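Local coordinates for substrate-binding protein (Synechococcus sp., PDB 6WPN) that probably binds a sugar or oligosaccharide in the periplasm and delivers it to a membrane transporter, as related bacterial solute-binding proteins do, at residues P356-P359 with A360-Q363; Q327-F330 with A331-R335. One frame throughout, in Å; residues are numbered along the deposited sequence.

Interaction 1. Residues P356-P359 with A360-Q363; sequences PSNP and AEAQ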
loop_
_atom_site.group_PDB
_atom_site.type_symbol
_atom_site.label_atom_id
_atom_site.label_comp_id
_atom_site.label_asym_id
_atom_site.label_seq_id
_atom_site.Cartn_x
_atom_site.Cartn_y
_atom_site.Cartn_z
ATOM N N PRO A 356 6.495 14.814 23.174
ATOM C CA PRO A 356 7.336 15.399 22.125
ATOM C C PRO A 356 7.976 16.688 22.607
ATOM O O PRO A 356 7.371 17.462 23.352
ATOM C CB PRO A 356 6.351 15.651 20.979
ATOM C CG PRO A 356 5.024 15.784 21.656
ATOM C CD PRO A 356 5.066 14.837 22.818
ATOM N N SER A 357 9.216 16.907 22.181
ATOM C CA SER A 357 9.972 18.060 22.645
ATOM C C SER A 357 9.749 19.304 21.796
ATOM O O SER A 357 10.061 20.408 22.251
ATOM C CB SER A 357 11.464 17.721 22.694
ATOM O OG SER A 357 12.014 17.650 21.393
ATOM N N ASN A 358 9.226 19.158 20.585
ATOM C CA ASN A 358 8.994 20.289 19.700
ATOM C C ASN A 358 7.754 19.998 18.871
ATOM O O ASN A 358 7.291 18.851 18.825
ATOM C CB ASN A 358 10.208 20.553 18.797
ATOM C CG ASN A 358 10.664 19.318 18.060
ATOM O OD1 ASN A 358 9.942 18.780 17.223
ATOM N ND2 ASN A 358 11.869 18.859 18.368
ATOM N N PRO A 359 7.173 21.017 18.228
ATOM C CA PRO A 359 5.976 20.771 17.404
ATOM C C PRO A 359 6.191 19.760 16.291
ATOM O O PRO A 359 5.241 19.067 15.908
ATOM C CB PRO A 359 5.658 22.161 16.836
ATOM C CG PRO A 359 6.221 23.106 17.840
ATOM C CD PRO A 359 7.474 22.457 18.339
ATOM N N ALA A 360 7.414 19.646 15.767
ATOM C CA ALA A 360 7.683 18.677 14.706
ATOM C C ALA A 360 7.498 17.248 15.203
ATOM O O ALA A 360 6.852 16.425 14.541
ATOM C CB ALA A 360 9.096 18.878 14.156
ATOM N N GLU A 361 8.073 16.928 16.363
ATOM C CA GLU A 361 7.865 15.605 16.939
ATOM C C GLU A 361 6.406 15.382 17.308
ATOM O O GLU A 361 5.903 14.260 17.197
ATOM C CB GLU A 361 8.750 15.418 18.170
ATOM C CG GLU A 361 10.228 15.278 17.865
ATOM C CD GLU A 361 11.046 15.008 19.112
ATOM O OE1 GLU A 361 10.490 14.433 20.075
ATOM O OE2 GLU A 361 12.242 15.370 19.134
ATOM N N ALA A 362 5.715 16.438 17.747
ATOM C CA ALA A 362 4.297 16.318 18.067
ATOM C C ALA A 362 3.482 16.000 16.820
ATOM O O ALA A 362 2.572 15.163 16.863
ATOM C CB ALA A 362 3.799 17.599 18.733
ATOM N N GLN A 363 3.802 16.653 15.700
ATOM C CA GLN A 363 3.132 16.351 14.441
ATOM C C GLN A 363 3.345 14.897 14.034
ATOM O O GLN A 363 2.398 14.213 13.628
ATOM C CB GLN A 363 3.637 17.297 13.351
ATOM C CG GLN A 363 2.898 17.192 12.032
ATOM C CD GLN A 363 3.433 18.171 11.009
ATOM O OE1 GLN A 363 4.640 18.254 10.789
ATOM N NE2 GLN A 363 2.538 18.937 10.395
#
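The backbone of Asn358 and Pro359 turns into the first coil of a helix, where Asn358 O accepts from Ala362 N at 3.1 Å and Pro359 O from Gln363 N at 2.8 Å. Asn358 closes the start of the coil with its own side chain. With chi1 at 52°, CG sits between the backbone N and the carbonyl carbon, and this bends the amide back over the helix end. There OD1 takes the hydrogen of Glu361 N at 2.8 Å, in a nearly straight bond (N-H...O 163°) whose donor is tilted from the carbonyl plane. The extended Glu361 chain crosses the Asn358 side chain at about a right angle, its carboxylate ending at Ser357, with carboxylate and amide planes 82° apart. Both carboxylate oxygens face Ser357, OE1 accepting a weak bond from Ser357 N at 3.5 Å and OE2 a weak one from Ser357 OG at 3.2 Å. The ring of Pro356 packs on the first turn, CG meeting Ala362 CB at 3.7 Å and CB lying beside Ala362 N and Glu361 CB. Gln363 instead turns its amide to Gln272 and Ala279. The arrangement is an asparagine N-cap followed by a proline, which has no N-H to offer, in the first turn; it begins helix 359-374 at the protein surface.

Interaction 2. Residues Q327-F330 with A331-R335; sequences QARF and AREAR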
loop_
_atom_site.group_PDB
_atom_site.type_symbol
_atom_site.label_atom_id
_atom_site.label_comp_id
_atom_site.label_asym_id
_atom_site.label_seq_id
_atom_site.Cartn_x
_atom_site.Cartn_y
_atom_site.Cartn_z
ATOM N N GLN A 327 10.200 -6.073 15.241
ATOM C CA GLN A 327 9.072 -5.351 14.662
ATOM C C GLN A 327 8.823 -4.037 15.390
ATOM O O GLN A 327 8.520 -3.020 14.756
ATOM C CB GLN A 327 7.819 -6.225 14.678
ATOM C CG GLN A 327 7.759 -7.218 13.530
ATOM C CD GLN A 327 6.341 -7.558 13.127
ATOM O OE1 GLN A 327 5.590 -6.690 12.684
ATOM N NE2 GLN A 327 5.963 -8.826 13.279
ATOM N N ALA A 328 8.959 -4.032 16.718
ATOM C CA ALA A 328 8.815 -2.789 17.466
ATOM C C ALA A 328 9.871 -1.779 17.042
ATOM O O ALA A 328 9.566 -0.605 16.802
ATOM C CB ALA A 328 8.896 -3.064 18.969
ATOM N N ARG A 329 11.123 -2.229 16.930
ATOM C CA ARG A 329 12.203 -1.341 16.520
ATOM C C ARG A 329 11.980 -0.805 15.111
ATOM O O ARG A 329 12.231 0.375 14.842
ATOM C CB ARG A 329 13.537 -2.079 16.609
ATOM C CG ARG A 329 14.741 -1.230 16.257
ATOM C CD ARG A 329 16.034 -1.984 16.509
ATOM N NE ARG A 329 17.182 -1.257 15.978
ATOM C CZ ARG A 329 18.389 -1.787 15.805
ATOM N NH1 ARG A 329 19.372 -1.048 15.310
ATOM N NH2 ARG A 329 18.611 -3.056 16.125
ATOM N N PHE A 330 11.510 -1.657 14.196
ATOM C CA PHE A 330 11.222 -1.178 12.849
ATOM C C PHE A 330 10.024 -0.242 12.841
ATOM O O PHE A 330 9.997 0.716 12.064
ATOM C CB PHE A 330 11.001 -2.354 11.889
ATOM C CG PHE A 330 10.862 -1.939 10.445
ATOM C CD1 PHE A 330 11.984 -1.628 9.689
ATOM C CD2 PHE A 330 9.615 -1.884 9.835
ATOM C CE1 PHE A 330 11.869 -1.246 8.361
ATOM C CE2 PHE A 330 9.492 -1.508 8.503
ATOM C CZ PHE A 330 10.623 -1.185 7.766
ATOM N N ALA A 331 9.032 -0.488 13.700
ATOM C CA ALA A 331 7.889 0.418 13.777
ATOM C C ALA A 331 8.321 1.811 14.217
ATOM O O ALA A 331 7.793 2.814 13.725
ATOM C CB ALA A 331 6.833 -0.138 14.729
ATOM N N ARG A 332 9.292 1.897 15.130
ATOM C CA ARG A 332 9.783 3.203 15.557
ATOM C C ARG A 332 10.584 3.880 14.454
ATOM O O ARG A 332 10.319 5.035 14.101
ATOM C CB ARG A 332 10.633 3.071 16.822
ATOM C CG ARG A 332 9.905 2.488 18.011
ATOM C CD ARG A 332 10.808 2.379 19.227
ATOM N NE ARG A 332 10.190 1.589 20.289
ATOM C CZ ARG A 332 10.608 0.387 20.667
ATOM N NH1 ARG A 332 11.659 -0.169 20.075
ATOM N NH2 ARG A 332 9.978 -0.258 21.643
ATOM N N GLU A 333 11.573 3.175 13.898
ATOM C CA GLU A 333 12.467 3.795 12.926
ATOM C C GLU A 333 11.743 4.119 11.628
ATOM O O GLU A 333 12.010 5.153 11.006
ATOM C CB GLU A 333 13.670 2.886 12.667
ATOM C CG GLU A 333 14.587 2.737 13.877
ATOM C CD GLU A 333 15.743 1.776 13.640
ATOM O OE1 GLU A 333 15.742 1.072 12.605
ATOM O OE2 GLU A 333 16.653 1.727 14.496
ATOM N N ALA A 334 10.808 3.267 11.217
ATOM C CA ALA A 334 10.070 3.488 9.982
ATOM C C ALA A 334 8.762 4.233 10.188
ATOM O O ALA A 334 8.145 4.640 9.197
ATOM C CB ALA A 334 9.783 2.152 9.285
ATOM N N ARG A 335 8.340 4.447 11.436
ATOM C CA ARG A 335 7.070 5.108 11.726
ATOM C C ARG A 335 5.946 4.368 11.005
ATOM O O ARG A 335 5.125 4.939 10.285
ATOM C CB ARG A 335 7.143 6.591 11.355
ATOM C CG ARG A 335 8.426 7.229 11.895
ATOM C CD ARG A 335 8.512 8.721 11.677
ATOM N NE ARG A 335 9.606 9.297 12.459
ATOM C CZ ARG A 335 10.863 9.391 12.038
ATOM N NH1 ARG A 335 11.199 8.952 10.835
ATOM N NH2 ARG A 335 11.788 9.925 12.825
#
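One face of the Phe330 ring carries the methyl group of Ala334, one helical turn later: Ala334 CB stands 3.8 Å from the ring centroid and 16° off its normal, a CH-pi contact shifted toward the rim near CE2 and CZ. With CG anti to the backbone N (chi1 -173°), the ring leans toward the C-terminal end of the helix and presents a face to the Ala334 methyl. The guanidinium of Arg329 is met at its edge and in its plane by Glu333 OE2, which takes a weak salt-bridging hydrogen bond from NE at 3.4 Å, while the carboxylate is turned 83° from the guanidinium. Arg332 lays one guanidinium face over Ala328 C, with its CG 3.3 Å from Ala328 O. Its NH2 is paired with Glu350, just as NH2 of Arg329 has a stronger partner in Asp47. Replacing Arg329 with an alanine would probably leave both Asp47 and Glu333 without their positive mate, weakening the tie between this helix and helix 42-55. Four successive i to i+4 backbone bonds, from Ala331 N to Gln327 O through Ala334 N to Phe330 O, hold the coil. Arg335, with positive phi, then ends it as the C-prime residue of a Schellman motif. The helix packs on several neighbours: Ala328 and Ala331 pack on helix 341-352, Phe330 joins the aromatic rings of Phe41, Tyr44 and Tyr140, the last of them on strand 137-149, and Gln327 and Ala331 touch strand 337-338.

Overall arrangement
The two contacts lie at ends of different helices: interaction 1 starts helix 359-374, and interaction 2 runs to the C-terminal end of helix 324-334. Their centres are about 18 Å apart and their nearest atoms about 8 Å, without touching. Helix 265-274 is a shared neighbour, since Gln363 and Glu361 of interaction 1 meet its Gln272 and Arg269, and Arg335 of interaction 2 forms a salt bridge with its Glu266. Interaction 1 lies at the surface and relies on polar capping, with a small proline-alanine patch. Interaction 2 is partly buried, combining an alanine and aromatic side with arginine-carboxylate salt bridges at its margin.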